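Local structure of carbohydrate deacetylase Agd3 (Neosartorya fumigata, 6NWZ) at residues Leu28-Asp33 with Gly75-Ala80; Leu54-Ala59 with Ala81-Asp86; Ile254-Leu259 with Met544-Asn549; Gly303-Gly308 with Phe390-Gln395; Pro644-Ser649 with Thr677-Ile682. The protein probably removes N-acetyl groups from the exopolysaccharide galactosaminogalactan and is required for biofilm formation by Aspergillus fumigatus. All coordinates share one frame; numbering follows the deposited sequence.

Contact 1 (Leu28-Asp33 with Gly75-Ala80); sequences LVIAKD and GGIVVA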
# COMPACT_ATOMS: atom_id res chain seq x y z
N LEU A 28 -19.65 13.49 -1.77
CA LEU A 28 -19.80 14.45 -0.67
C LEU A 28 -19.63 13.73 0.66
O LEU A 28 -20.41 12.82 0.98
CB LEU A 28 -21.17 15.13 -0.74
CG LEU A 28 -21.47 16.14 0.36
CD1 LEU A 28 -20.41 17.24 0.38
CD2 LEU A 28 -22.87 16.72 0.20
N VAL A 29 -18.62 14.13 1.42
CA VAL A 29 -18.31 13.53 2.72
C VAL A 29 -18.70 14.52 3.80
O VAL A 29 -18.16 15.63 3.85
CB VAL A 29 -16.83 13.13 2.83
CG1 VAL A 29 -16.52 12.68 4.23
CG2 VAL A 29 -16.51 12.04 1.82
N ILE A 30 -19.61 14.12 4.68
CA ILE A 30 -20.14 14.96 5.74
C ILE A 30 -19.71 14.36 7.07
O ILE A 30 -19.99 13.19 7.35
CB ILE A 30 -21.67 15.08 5.66
CG1 ILE A 30 -22.08 15.73 4.33
CG2 ILE A 30 -22.21 15.88 6.84
CD1 ILE A 30 -23.57 15.77 4.10
N ALA A 31 -19.04 15.16 7.90
CA ALA A 31 -18.54 14.70 9.18
C ALA A 31 -18.45 15.88 10.14
O ALA A 31 -18.64 17.03 9.75
CB ALA A 31 -17.18 14.00 9.03
N LYS A 32 -18.14 15.58 11.40
CA LYS A 32 -18.09 16.63 12.42
C LYS A 32 -16.74 17.34 12.42
O LYS A 32 -16.68 18.56 12.59
CB LYS A 32 -18.38 16.05 13.80
CG LYS A 32 -19.67 15.24 13.86
CD LYS A 32 -20.26 15.20 15.26
CE LYS A 32 -19.26 14.73 16.29
NZ LYS A 32 -19.86 14.70 17.64
N ASP A 33 -15.65 16.60 12.23
CA ASP A 33 -14.31 17.16 12.24
C ASP A 33 -13.47 16.41 11.22
O ASP A 33 -13.92 15.44 10.60
CB ASP A 33 -13.68 17.09 13.64
CG ASP A 33 -13.83 15.72 14.28
OD1 ASP A 33 -14.93 15.40 14.78
OD2 ASP A 33 -12.85 14.94 14.26
N GLY A 75 -22.26 12.44 -6.81
CA GLY A 75 -22.61 11.08 -7.13
C GLY A 75 -22.83 10.19 -5.94
O GLY A 75 -23.25 9.04 -6.09
N GLY A 76 -22.56 10.70 -4.75
CA GLY A 76 -22.74 9.92 -3.54
C GLY A 76 -22.57 10.81 -2.33
O GLY A 76 -21.98 11.90 -2.41
N ILE A 77 -23.11 10.34 -1.21
CA ILE A 77 -23.04 11.06 0.05
C ILE A 77 -22.62 10.08 1.14
O ILE A 77 -23.15 8.97 1.22
CB ILE A 77 -24.38 11.72 0.41
CG1 ILE A 77 -24.93 12.51 -0.78
CG2 ILE A 77 -24.21 12.62 1.62
CD1 ILE A 77 -26.40 12.88 -0.67
N VAL A 78 -21.65 10.49 1.95
CA VAL A 78 -21.18 9.71 3.09
C VAL A 78 -21.29 10.59 4.33
O VAL A 78 -20.79 11.72 4.34
CB VAL A 78 -19.74 9.22 2.91
CG1 VAL A 78 -19.45 8.06 3.86
CG2 VAL A 78 -19.48 8.82 1.47
N VAL A 79 -21.95 10.07 5.37
CA VAL A 79 -22.15 10.80 6.61
C VAL A 79 -21.67 9.93 7.76
O VAL A 79 -22.08 8.77 7.88
CB VAL A 79 -23.62 11.19 6.82
CG1 VAL A 79 -23.72 12.24 7.92
CG2 VAL A 79 -24.23 11.69 5.52
N ALA A 80 -20.82 10.49 8.61
CA ALA A 80 -20.23 9.77 9.73
C ALA A 80 -20.93 10.17 11.02
O ALA A 80 -20.94 11.35 11.38
CB ALA A 80 -18.73 10.04 9.82
O HOH W 1 -18.85 12.82 12.03

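Contact 2 (Leu54-Ala59 with Ala81-Asp86); sequences LLVPQA and AEVSYD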
# COMPACT_ATOMS: atom_id res chain seq x y z
N LEU A 54 -17.40 18.23 3.77
CA LEU A 54 -18.24 19.23 4.44
C LEU A 54 -18.20 18.95 5.94
O LEU A 54 -18.70 17.91 6.39
CB LEU A 54 -19.67 19.20 3.91
CG LEU A 54 -20.70 20.00 4.71
CD1 LEU A 54 -20.42 21.49 4.63
CD2 LEU A 54 -22.10 19.70 4.22
N LEU A 55 -17.62 19.86 6.71
CA LEU A 55 -17.52 19.71 8.15
C LEU A 55 -18.67 20.46 8.81
O LEU A 55 -18.90 21.64 8.52
CB LEU A 55 -16.18 20.21 8.67
CG LEU A 55 -14.95 19.44 8.17
CD1 LEU A 55 -13.73 19.78 8.99
CD2 LEU A 55 -15.19 17.94 8.19
N VAL A 56 -19.39 19.78 9.69
CA VAL A 56 -20.58 20.32 10.33
C VAL A 56 -20.27 20.53 11.81
O VAL A 56 -20.21 19.55 12.57
CB VAL A 56 -21.80 19.40 10.15
CG1 VAL A 56 -23.06 20.10 10.64
CG2 VAL A 56 -21.93 18.99 8.69
N PRO A 57 -20.06 21.76 12.27
CA PRO A 57 -19.87 22.00 13.70
C PRO A 57 -21.20 21.91 14.44
O PRO A 57 -22.28 21.89 13.85
CB PRO A 57 -19.30 23.41 13.74
CG PRO A 57 -19.91 24.07 12.55
CD PRO A 57 -19.99 23.00 11.49
N GLN A 58 -21.09 21.86 15.77
CA GLN A 58 -22.29 21.76 16.61
C GLN A 58 -23.23 22.94 16.40
O GLN A 58 -24.45 22.80 16.57
CB GLN A 58 -21.89 21.65 18.08
CG GLN A 58 -23.06 21.48 19.03
CD GLN A 58 -22.62 21.15 20.44
OE1 GLN A 58 -21.43 20.94 20.70
NE2 GLN A 58 -23.58 21.09 21.36
N ALA A 59 -22.69 24.10 16.03
CA ALA A 59 -23.52 25.26 15.75
C ALA A 59 -24.28 25.13 14.44
O ALA A 59 -25.24 25.87 14.21
CB ALA A 59 -22.67 26.53 15.73
N ALA A 81 -21.52 9.18 11.70
CA ALA A 81 -22.13 9.37 13.02
C ALA A 81 -23.28 10.37 13.00
O ALA A 81 -23.57 11.01 14.01
CB ALA A 81 -21.08 9.78 14.06
N GLU A 82 -23.95 10.51 11.85
CA GLU A 82 -25.08 11.42 11.67
C GLU A 82 -24.75 12.85 12.08
O GLU A 82 -25.65 13.62 12.42
CB GLU A 82 -26.31 10.95 12.45
CG GLU A 82 -26.99 9.73 11.89
CD GLU A 82 -28.03 9.16 12.83
OE1 GLU A 82 -27.65 8.66 13.92
OE2 GLU A 82 -29.24 9.20 12.50
N VAL A 83 -23.46 13.24 12.02
CA VAL A 83 -22.93 14.47 12.59
C VAL A 83 -23.71 14.87 13.84
O VAL A 83 -24.28 15.97 13.93
CB VAL A 83 -22.88 15.62 11.56
CG1 VAL A 83 -21.83 15.31 10.52
CG2 VAL A 83 -24.23 15.87 10.89
N SER A 84 -23.73 13.98 14.83
CA SER A 84 -24.56 14.12 16.01
C SER A 84 -23.76 14.68 17.19
O SER A 84 -22.63 14.26 17.44
CB SER A 84 -25.17 12.78 16.41
OG SER A 84 -25.88 12.90 17.63
N TYR A 85 -24.37 15.62 17.90
CA TYR A 85 -23.80 16.20 19.10
C TYR A 85 -24.80 16.08 20.25
O TYR A 85 -26.00 15.91 20.03
CB TYR A 85 -23.44 17.68 18.91
CG TYR A 85 -22.37 17.96 17.89
CD1 TYR A 85 -22.67 18.06 16.54
CD2 TYR A 85 -21.06 18.18 18.28
CE1 TYR A 85 -21.69 18.34 15.60
CE2 TYR A 85 -20.07 18.46 17.36
CZ TYR A 85 -20.39 18.54 16.02
OH TYR A 85 -19.40 18.82 15.11
N ASP A 86 -24.28 16.18 21.47
CA ASP A 86 -25.13 16.21 22.67
C ASP A 86 -25.42 17.67 22.97
O ASP A 86 -24.57 18.41 23.47
CB ASP A 86 -24.44 15.52 23.84
CG ASP A 86 -25.30 15.51 25.11
OD1 ASP A 86 -26.47 15.96 25.06
OD2 ASP A 86 -24.80 15.06 26.16

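Contact 3 (Ile254-Leu259 with Met544-Asn549); sequences IDDMFL and MFHQAN. With ZN (zinc ion), chain M; ZN (zinc ion), chain L.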
# COMPACT_ATOMS: atom_id res chain seq x y z
N ILE A 254 15.01 -7.18 -0.87
CA ILE A 254 16.00 -7.88 -0.06
C ILE A 254 17.30 -7.09 -0.14
O ILE A 254 18.01 -7.14 -1.15
CB ILE A 254 16.21 -9.33 -0.53
CG1 ILE A 254 14.87 -10.05 -0.67
CG2 ILE A 254 17.13 -10.06 0.44
CD1 ILE A 254 14.07 -10.11 0.60
N ASP A 255 17.63 -6.37 0.93
CA ASP A 255 18.84 -5.57 0.98
C ASP A 255 20.05 -6.44 1.33
O ASP A 255 19.92 -7.57 1.82
CB ASP A 255 18.71 -4.44 2.00
CG ASP A 255 17.61 -3.45 1.65
OD1 ASP A 255 16.97 -3.57 0.59
OD2 ASP A 255 17.38 -2.53 2.47
N ASP A 256 21.24 -5.90 1.06
CA ASP A 256 22.50 -6.43 1.55
C ASP A 256 22.91 -7.73 0.86
O ASP A 256 23.68 -8.52 1.43
CB ASP A 256 22.47 -6.64 3.07
CG ASP A 256 22.24 -5.36 3.83
OD1 ASP A 256 22.05 -4.30 3.19
OD2 ASP A 256 22.27 -5.40 5.08
N MET A 257 22.44 -7.97 -0.36
CA MET A 257 22.85 -9.18 -1.07
C MET A 257 24.34 -9.12 -1.40
O MET A 257 24.86 -8.09 -1.85
CB MET A 257 22.04 -9.37 -2.35
CG MET A 257 22.35 -10.66 -3.10
SD MET A 257 22.03 -12.18 -2.17
CE MET A 257 20.28 -12.00 -1.83
N PHE A 258 25.02 -10.25 -1.18
CA PHE A 258 26.45 -10.51 -1.29
C PHE A 258 27.21 -10.04 -0.05
O PHE A 258 28.40 -10.31 0.05
CB PHE A 258 27.10 -9.88 -2.54
CG PHE A 258 26.70 -10.55 -3.83
CD1 PHE A 258 27.43 -11.62 -4.33
CD2 PHE A 258 25.59 -10.11 -4.54
CE1 PHE A 258 27.06 -12.23 -5.51
CE2 PHE A 258 25.22 -10.72 -5.72
CZ PHE A 258 25.95 -11.78 -6.20
N LEU A 259 26.57 -9.36 0.90
CA LEU A 259 27.23 -8.94 2.12
C LEU A 259 27.10 -10.00 3.21
O LEU A 259 26.27 -10.91 3.13
CB LEU A 259 26.64 -7.62 2.63
CG LEU A 259 26.84 -6.34 1.82
CD1 LEU A 259 26.25 -5.14 2.54
CD2 LEU A 259 28.31 -6.13 1.51
N MET A 544 10.60 -3.79 3.45
CA MET A 544 12.04 -3.87 3.66
C MET A 544 12.42 -5.20 4.29
O MET A 544 11.92 -5.55 5.37
CB MET A 544 12.50 -2.71 4.55
CG MET A 544 13.95 -2.80 4.97
SD MET A 544 14.22 -2.01 6.56
CE MET A 544 13.31 -3.12 7.64
N PHE A 545 13.31 -5.94 3.63
CA PHE A 545 13.91 -7.15 4.18
C PHE A 545 15.40 -7.15 3.86
O PHE A 545 15.90 -6.28 3.15
CB PHE A 545 13.23 -8.42 3.64
CG PHE A 545 11.76 -8.50 3.95
CD1 PHE A 545 11.32 -8.90 5.21
CD2 PHE A 545 10.81 -8.17 2.99
CE1 PHE A 545 9.96 -8.97 5.50
CE2 PHE A 545 9.45 -8.24 3.28
CZ PHE A 545 9.03 -8.64 4.53
N HIS A 546 16.11 -8.14 4.40
CA HIS A 546 17.56 -8.21 4.26
C HIS A 546 17.99 -9.65 3.98
O HIS A 546 17.23 -10.60 4.21
CB HIS A 546 18.26 -7.66 5.50
CG HIS A 546 18.05 -6.18 5.68
ND1 HIS A 546 16.84 -5.64 6.06
CD2 HIS A 546 18.90 -5.14 5.50
CE1 HIS A 546 16.95 -4.33 6.12
NE2 HIS A 546 18.19 -4.00 5.79
N GLN A 547 19.22 -9.79 3.49
CA GLN A 547 19.67 -11.07 2.95
C GLN A 547 19.67 -12.17 4.00
O GLN A 547 19.38 -13.33 3.69
CB GLN A 547 21.07 -10.92 2.33
CG GLN A 547 22.17 -10.51 3.30
CD GLN A 547 22.87 -11.70 3.95
OE1 GLN A 547 22.87 -12.81 3.41
NE2 GLN A 547 23.46 -11.47 5.12
N ALA A 548 19.98 -11.83 5.25
CA ALA A 548 19.99 -12.83 6.31
C ALA A 548 18.61 -13.44 6.53
O ALA A 548 18.52 -14.55 7.07
CB ALA A 548 20.52 -12.22 7.61
N ASN A 549 17.54 -12.75 6.13
CA ASN A 549 16.19 -13.25 6.35
C ASN A 549 15.82 -14.40 5.43
O ASN A 549 14.79 -15.04 5.65
CB ASN A 549 15.16 -12.13 6.17
CG ASN A 549 15.46 -10.91 7.03
OD1 ASN A 549 15.10 -9.78 6.67
ND2 ASN A 549 16.11 -11.12 8.16
ZN ZN M . 18.36 -1.97 4.63
ZN ZN L . 21.72 -2.38 3.59

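Contact 4 (Gly303-Gly308 with Phe390-Gln395); sequences GHNGNG and FTHEEQ. With ZN (zinc ion), chain L.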
# COMPACT_ATOMS: atom_id res chain seq x y z
N GLY A 303 18.54 -6.13 -3.72
CA GLY A 303 19.47 -5.04 -3.76
C GLY A 303 20.88 -5.53 -3.47
O GLY A 303 21.14 -6.09 -2.40
N HIS A 304 21.78 -5.32 -4.43
CA HIS A 304 23.11 -5.92 -4.41
C HIS A 304 24.16 -4.93 -3.91
O HIS A 304 24.07 -3.73 -4.13
CB HIS A 304 23.51 -6.39 -5.80
CG HIS A 304 22.58 -7.40 -6.40
ND1 HIS A 304 22.58 -8.73 -6.01
CD2 HIS A 304 21.63 -7.29 -7.35
CE1 HIS A 304 21.66 -9.38 -6.70
NE2 HIS A 304 21.07 -8.53 -7.52
N ASN A 305 25.18 -5.48 -3.24
CA ASN A 305 26.39 -4.74 -2.89
C ASN A 305 27.56 -5.44 -3.57
O ASN A 305 28.02 -6.49 -3.11
CB ASN A 305 26.59 -4.68 -1.38
CG ASN A 305 25.45 -3.98 -0.68
OD1 ASN A 305 24.50 -4.61 -0.23
ND2 ASN A 305 25.54 -2.66 -0.59
N GLY A 306 28.05 -4.85 -4.67
CA GLY A 306 29.09 -5.50 -5.45
C GLY A 306 30.36 -5.79 -4.67
O GLY A 306 31.03 -6.80 -4.93
N ASN A 307 30.71 -4.93 -3.72
CA ASN A 307 31.95 -5.13 -2.98
C ASN A 307 31.91 -6.42 -2.16
O ASN A 307 32.95 -7.04 -1.93
CB ASN A 307 32.23 -3.93 -2.07
CG ASN A 307 33.62 -3.97 -1.45
OD1 ASN A 307 34.63 -3.88 -2.14
ND2 ASN A 307 33.67 -4.10 -0.12
N GLY A 308 30.72 -6.85 -1.73
CA GLY A 308 30.60 -8.13 -1.06
C GLY A 308 30.96 -9.30 -1.96
O GLY A 308 31.38 -10.35 -1.48
N PHE A 390 27.99 0.15 -3.70
CA PHE A 390 29.04 -0.84 -3.89
C PHE A 390 29.50 -1.42 -2.56
O PHE A 390 29.42 -2.63 -2.33
CB PHE A 390 30.21 -0.22 -4.66
CG PHE A 390 31.24 -1.22 -5.11
CD1 PHE A 390 30.92 -2.22 -6.01
CD2 PHE A 390 32.55 -1.14 -4.64
CE1 PHE A 390 31.88 -3.14 -6.42
CE2 PHE A 390 33.50 -2.06 -5.05
CZ PHE A 390 33.17 -3.05 -5.94
N THR A 391 29.95 -0.56 -1.64
CA THR A 391 30.54 -1.01 -0.39
C THR A 391 29.60 -0.89 0.80
O THR A 391 29.99 -1.24 1.92
CB THR A 391 31.82 -0.22 -0.10
OG1 THR A 391 31.49 1.07 0.43
CG2 THR A 391 32.61 -0.03 -1.37
N HIS A 392 28.38 -0.40 0.59
CA HIS A 392 27.41 -0.17 1.67
C HIS A 392 27.88 0.91 2.64
O HIS A 392 27.53 0.89 3.82
CB HIS A 392 27.08 -1.47 2.41
CG HIS A 392 25.86 -1.38 3.26
ND1 HIS A 392 25.82 -0.66 4.44
CD2 HIS A 392 24.62 -1.92 3.11
CE1 HIS A 392 24.62 -0.76 4.98
NE2 HIS A 392 23.87 -1.52 4.19
N GLU A 393 28.67 1.86 2.15
CA GLU A 393 29.13 2.96 2.98
C GLU A 393 27.96 3.86 3.37
O GLU A 393 27.17 4.26 2.51
CB GLU A 393 30.20 3.78 2.26
CG GLU A 393 30.68 5.00 3.04
CD GLU A 393 31.67 5.85 2.26
OE1 GLU A 393 31.88 5.57 1.06
OE2 GLU A 393 32.23 6.81 2.84
N GLU A 394 27.86 4.17 4.66
CA GLU A 394 26.86 5.10 5.14
C GLU A 394 27.19 6.51 4.65
O GLU A 394 28.34 6.94 4.70
CB GLU A 394 26.79 5.07 6.66
CG GLU A 394 27.10 3.70 7.25
CD GLU A 394 25.88 3.00 7.82
OE1 GLU A 394 25.12 3.66 8.56
OE2 GLU A 394 25.69 1.80 7.52
N GLN A 395 26.17 7.22 4.17
CA GLN A 395 26.38 8.46 3.44
C GLN A 395 25.84 9.69 4.16
O GLN A 395 25.80 10.77 3.56
CB GLN A 395 25.74 8.35 2.05
CG GLN A 395 26.17 7.11 1.29
CD GLN A 395 25.48 6.98 -0.04
OE1 GLN A 395 24.74 7.88 -0.46
NE2 GLN A 395 25.70 5.86 -0.73
ZN ZN L . 21.72 -2.38 3.59
O HOH W 2 31.52 -4.27 1.48

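Contact 5 (Pro644-Ser649 with Thr677-Ile682); sequences PVAPTS and TLSTPI. With MAN (alpha-D-mannopyranose), chain E.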
# COMPACT_ATOMS: atom_id res chain seq x y z
N PRO A 644 -17.70 -1.07 -14.36
CA PRO A 644 -18.30 -2.34 -13.94
C PRO A 644 -18.97 -3.06 -15.10
O PRO A 644 -19.26 -4.26 -15.03
CB PRO A 644 -19.33 -1.90 -12.89
CG PRO A 644 -19.78 -0.55 -13.39
CD PRO A 644 -18.60 0.08 -14.09
N VAL A 645 -19.24 -2.31 -16.17
CA VAL A 645 -19.76 -2.85 -17.42
C VAL A 645 -18.85 -2.36 -18.53
O VAL A 645 -18.44 -1.19 -18.53
CB VAL A 645 -21.22 -2.43 -17.67
CG1 VAL A 645 -21.69 -2.93 -19.02
CG2 VAL A 645 -22.12 -2.95 -16.57
N ALA A 646 -18.53 -3.24 -19.47
CA ALA A 646 -17.61 -2.88 -20.53
C ALA A 646 -18.19 -1.76 -21.38
O ALA A 646 -19.37 -1.82 -21.76
CB ALA A 646 -17.30 -4.10 -21.40
N PRO A 647 -17.43 -0.71 -21.67
CA PRO A 647 -17.90 0.32 -22.61
C PRO A 647 -17.93 -0.23 -24.03
O PRO A 647 -17.38 -1.28 -24.34
CB PRO A 647 -16.87 1.44 -22.46
CG PRO A 647 -15.64 0.76 -21.95
CD PRO A 647 -16.13 -0.35 -21.07
N THR A 648 -18.60 0.52 -24.91
CA THR A 648 -18.75 0.08 -26.30
C THR A 648 -17.41 0.02 -27.02
O THR A 648 -17.24 -0.78 -27.94
CB THR A 648 -19.70 0.99 -27.06
OG1 THR A 648 -19.34 2.36 -26.84
CG2 THR A 648 -21.14 0.76 -26.61
N SER A 649 -16.45 0.85 -26.62
CA SER A 649 -15.12 0.83 -27.22
C SER A 649 -14.14 1.50 -26.27
O SER A 649 -14.42 2.59 -25.76
CB SER A 649 -15.11 1.53 -28.58
OG SER A 649 -13.79 1.60 -29.10
N THR A 677 -19.56 5.12 -23.96
CA THR A 677 -20.92 4.60 -23.93
C THR A 677 -20.92 3.20 -23.32
O THR A 677 -20.20 2.32 -23.79
CB THR A 677 -21.52 4.57 -25.33
OG1 THR A 677 -21.79 5.91 -25.76
CG2 THR A 677 -22.81 3.77 -25.35
N LEU A 678 -21.74 3.01 -22.29
CA LEU A 678 -21.85 1.70 -21.66
C LEU A 678 -22.53 0.72 -22.61
O LEU A 678 -23.61 1.01 -23.14
CB LEU A 678 -22.63 1.80 -20.35
CG LEU A 678 -21.85 1.99 -19.05
CD1 LEU A 678 -20.81 3.08 -19.17
CD2 LEU A 678 -22.82 2.29 -17.92
N SER A 679 -21.90 -0.43 -22.82
CA SER A 679 -22.49 -1.45 -23.68
C SER A 679 -23.82 -1.94 -23.11
O SER A 679 -24.82 -2.02 -23.83
CB SER A 679 -21.52 -2.62 -23.86
OG SER A 679 -21.22 -3.21 -22.61
N THR A 680 -23.83 -2.28 -21.83
CA THR A 680 -25.06 -2.60 -21.11
C THR A 680 -25.32 -1.51 -20.07
O THR A 680 -24.59 -1.44 -19.07
CB THR A 680 -24.96 -3.98 -20.45
OG1 THR A 680 -25.14 -5.01 -21.44
CG2 THR A 680 -26.03 -4.15 -19.38
N PRO A 681 -26.30 -0.64 -20.28
CA PRO A 681 -26.52 0.47 -19.34
C PRO A 681 -26.83 -0.01 -17.93
O PRO A 681 -27.52 -1.01 -17.73
CB PRO A 681 -27.72 1.21 -19.95
CG PRO A 681 -27.66 0.90 -21.39
CD PRO A 681 -27.13 -0.51 -21.49
N ILE A 682 -26.31 0.73 -16.96
CA ILE A 682 -26.49 0.37 -15.55
C ILE A 682 -27.82 0.92 -15.07
O ILE A 682 -28.04 2.14 -15.08
CB ILE A 682 -25.33 0.92 -14.70
CG1 ILE A 682 -24.01 0.28 -15.12
CG2 ILE A 682 -25.62 0.69 -13.22
CD1 ILE A 682 -22.81 0.90 -14.46
C1 MAN E . -23.91 -5.60 -21.90
C2 MAN E . -24.87 -6.36 -22.86
C3 MAN E . -25.82 -7.26 -22.06
C4 MAN E . -25.05 -8.19 -21.10
C5 MAN E . -24.11 -7.37 -20.20
C6 MAN E . -23.19 -8.25 -19.38
O2 MAN E . -24.15 -7.23 -23.74
O3 MAN E . -26.68 -8.02 -22.91
O4 MAN E . -25.96 -8.91 -20.28
O5 MAN E . -23.27 -6.47 -20.99
O6 MAN E . -22.02 -7.50 -19.05

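Contact 1 (Leu28-Asp33 with Gly75-Ala80)
L28 and I30 run beside G76-A80 as a parallel beta pair in the region assigned to the carbohydrate-binding module of Agd3, with the short strand axes 15° apart. Four backbone hydrogen bonds form the ladder, and both polar atoms of L28 and I30 take part: L28 N gives to G76 O (2.9 Å), V78 N to L28 O (2.8 Å), I30 N to V78 O (2.7 Å) and A80 N to I30 O (3.1 Å). Past the last of these a water extends the link, accepting from K32 N and donating to A80 O. Apolar packing follows the same register. On the face carrying L28, I77 and V79, the I30 side chain lies alongside both strand neighbours: its CG2 branch, anti to the backbone N, meets V79 CG1 at 4.1 Å, while CD1 reaches back to I77 CG2, also at 4.1 Å. The other face brings V29 CG2 against V78 CG2 more loosely, at 4.4 Å. Across the far edge of its strand, V29 and A31 bond to T52 and L54 of strand 51-55 and to V56 just after it. Helix 34-47 packs on V29 and A31, helix 224-237 covers V78, and strand 115-119 touches I77, V78 and A80.

Contact 2 (Leu54-Ala59 with Ala81-Asp86)
V56 faces V83 and Q58 faces Y85 with CA atoms 6.7 Å and 6.3 Å apart: at the end of the parallel strands of the CBM87 region, the loop after strand 51-55 meets strand 84-86 and the turn before it through side chains, not as a ladder. The Y85 ring lies flat beneath Q58, whose CB sits over the ring centre, 3.6 Å from the centroid, in a CH-pi contact. With Q58 CG anti to the backbone N (chi1 -178°) and the chain extended beyond it, the side chain runs on over the Y85 CB end of the ring, and its amide stays within 19° of the ring plane. At the other end Y85 OH donates to V56 O, 2.8 Å away, approaching in the carbonyl plane on a lone pair. Next to this, V56 CB touches V83 CG1 at 4.1 Å, the two valines crossing at about a right angle and both touching I30. The face of the Y85 ring opposite Q58 receives K32 in a cation-pi contact, and K32 NZ also bonds to S84 O. A partly exposed ring is thus held by CH-pi, cation-pi and hydroxyl contacts together, which probably limits its sliding.

Contact 3 (Ile254-Leu259 with Met544-Asn549)
H546 and D255 face each other as neighbours on parallel strands 542-546 and 252-257 of the deacetylase domain, beside an Asp-His-His zinc site of the kind seen in NodB-type carbohydrate esterases. The strands are tied by D255 N to F545 O at 2.8 Å, with a weaker bond from Q547 N back to D255 O. From the backbone, H546 CB lies 4.0 Å from D255 O. H546 CG comes next, 4.1 Å from D255 CB, which sits over one face of the ring in a CH-pi contact, 4.0 Å from the centroid; the D255 carboxylate stands steeply to the ring, the planes 72° apart. The CD2 edge of the ring turns to D256, CD2 lying 3.4 Å from OD2. At the tip NE2 binds the zinc of chain M at 2.3 Å; D255 OD2 completes the pair of protein ligands at 2.4 Å. D255 OD1 also makes a salt bridge to R491, which would help fix the carboxylate's rotation. Q547, its chain bent at chi2 (90°), folds over the D256 backbone and turns its amide to I273 N and F271 O. D256 serves the second metal, shared with H388 and H392: its OD1 binds the zinc of chain L at 2.0 Å.

Contact 4 (Gly303-Gly308 with Phe390-Gln395)
N307 and F390 cross at about a right angle where the first turn of helix 306-313 meets the loop that carries H392, part of the Asp-His-His zinc site (D256, H388, H392) of the deacetylase domain. The F390 CB points away from the helix, but CG is anti to the backbone N (chi1 -170°) and the ring swings back beneath the helix start. One face of it then carries N307: the backbone N sits 3.4 Å above the plane, offset toward the rim, and CB makes a CH-pi contact 3.9 Å from the centroid. The N307 amide is tipped 59° from the ring plane. The same N307 N donates to F390 O at 3.0 Å, coming in from above the carbonyl plane, so F390 is engaged through both its ring and its carbonyl. G306 lies against the CE1 corner of the ring. N307 CB rests on T391 CG2 at 4.0 Å, the two side chains meeting obliquely; T391 OG1 bonds to E406 and Y330. The N307 amide is used at both ends, OD1 taking I328 N and ND2 giving to a water at 2.7 Å, which in turn bonds weakly to T391 O. Beyond H392, E394 belongs to another zinc site, with D335. N305 brings its amide to the edge of H392, ND2 being 3.6 Å from H392 CB and the two flat groups turned 49° apart. Touching both H392 and H388, N305 lies in the second shell of the zinc of chain L, which H392 NE2 binds at 2.4 Å.

Contact 5 (Pro644-Ser649 with Thr677-Ile682)
T677 O is gripped twice by T648, whose backbone N donates at 2.7 Å and whose OG1 donates at 3.2 Å. The first bond runs almost straight out along the carbonyl, at a C=O...N angle of 177°; the hydroxyl comes in at a wide slant, tilted 23° from the carbonyl plane. A T648 chi1 of 49° places OG1 between the backbone N and the carbonyl carbon, which lets both donors converge on one oxygen. The other branch, T648 CG2, packs against T677 CG2 at 3.7 Å, the side chains meeting obliquely. A second carbonyl, A646 O, takes S679 N at 3.1 Å in the carbonyl plane; S679 OG also turns to it, though the very short separation of that pair makes its exact length doubtful. Between these two grips P647 and L678 form a single beta bridge. At S679 and T680 the chain turns a corner, and beyond it the contact becomes apolar: V645 extends its CG2 branch to I682 CG1 at 4.0 Å, the two side chains sliding past each other in opposite directions, while P644 CG meets I682 CD1 at about a right angle. T680 of this C-terminal domain carries an O-linked mannose, its OG1 covalently bonded to the sugar C1. The segment 644-649 is a loop that follows strand 639-643 and leans on strand 674-683. L678, P681 and I682 touch strand 622-629, I682 also meets R239, and P644 of the loop touches L241, just past helix 224-237.

Contacts 1 and 2 touch each other at one end of the molecule: the buried parallel ladder of contact 1 runs out into the partly buried loop and short strand of contact 2, where an aromatic ring and one hydroxyl replace a row of backbone bonds. Contacts 3 and 4, centres 11 Å apart and on the opposite side of the chain's centre, are both buried, and strand 252-257 of contact 3 pairs directly with strand 300-304 of contact 4. They also share the zinc of chain L, to which contact 3 gives an aspartate and contact 4 a histidine. Contact 5 is a surface grip, carbonyls held by threonine and serine donors beside a sugar, its nearest atoms about 11 Å from those of contact 1.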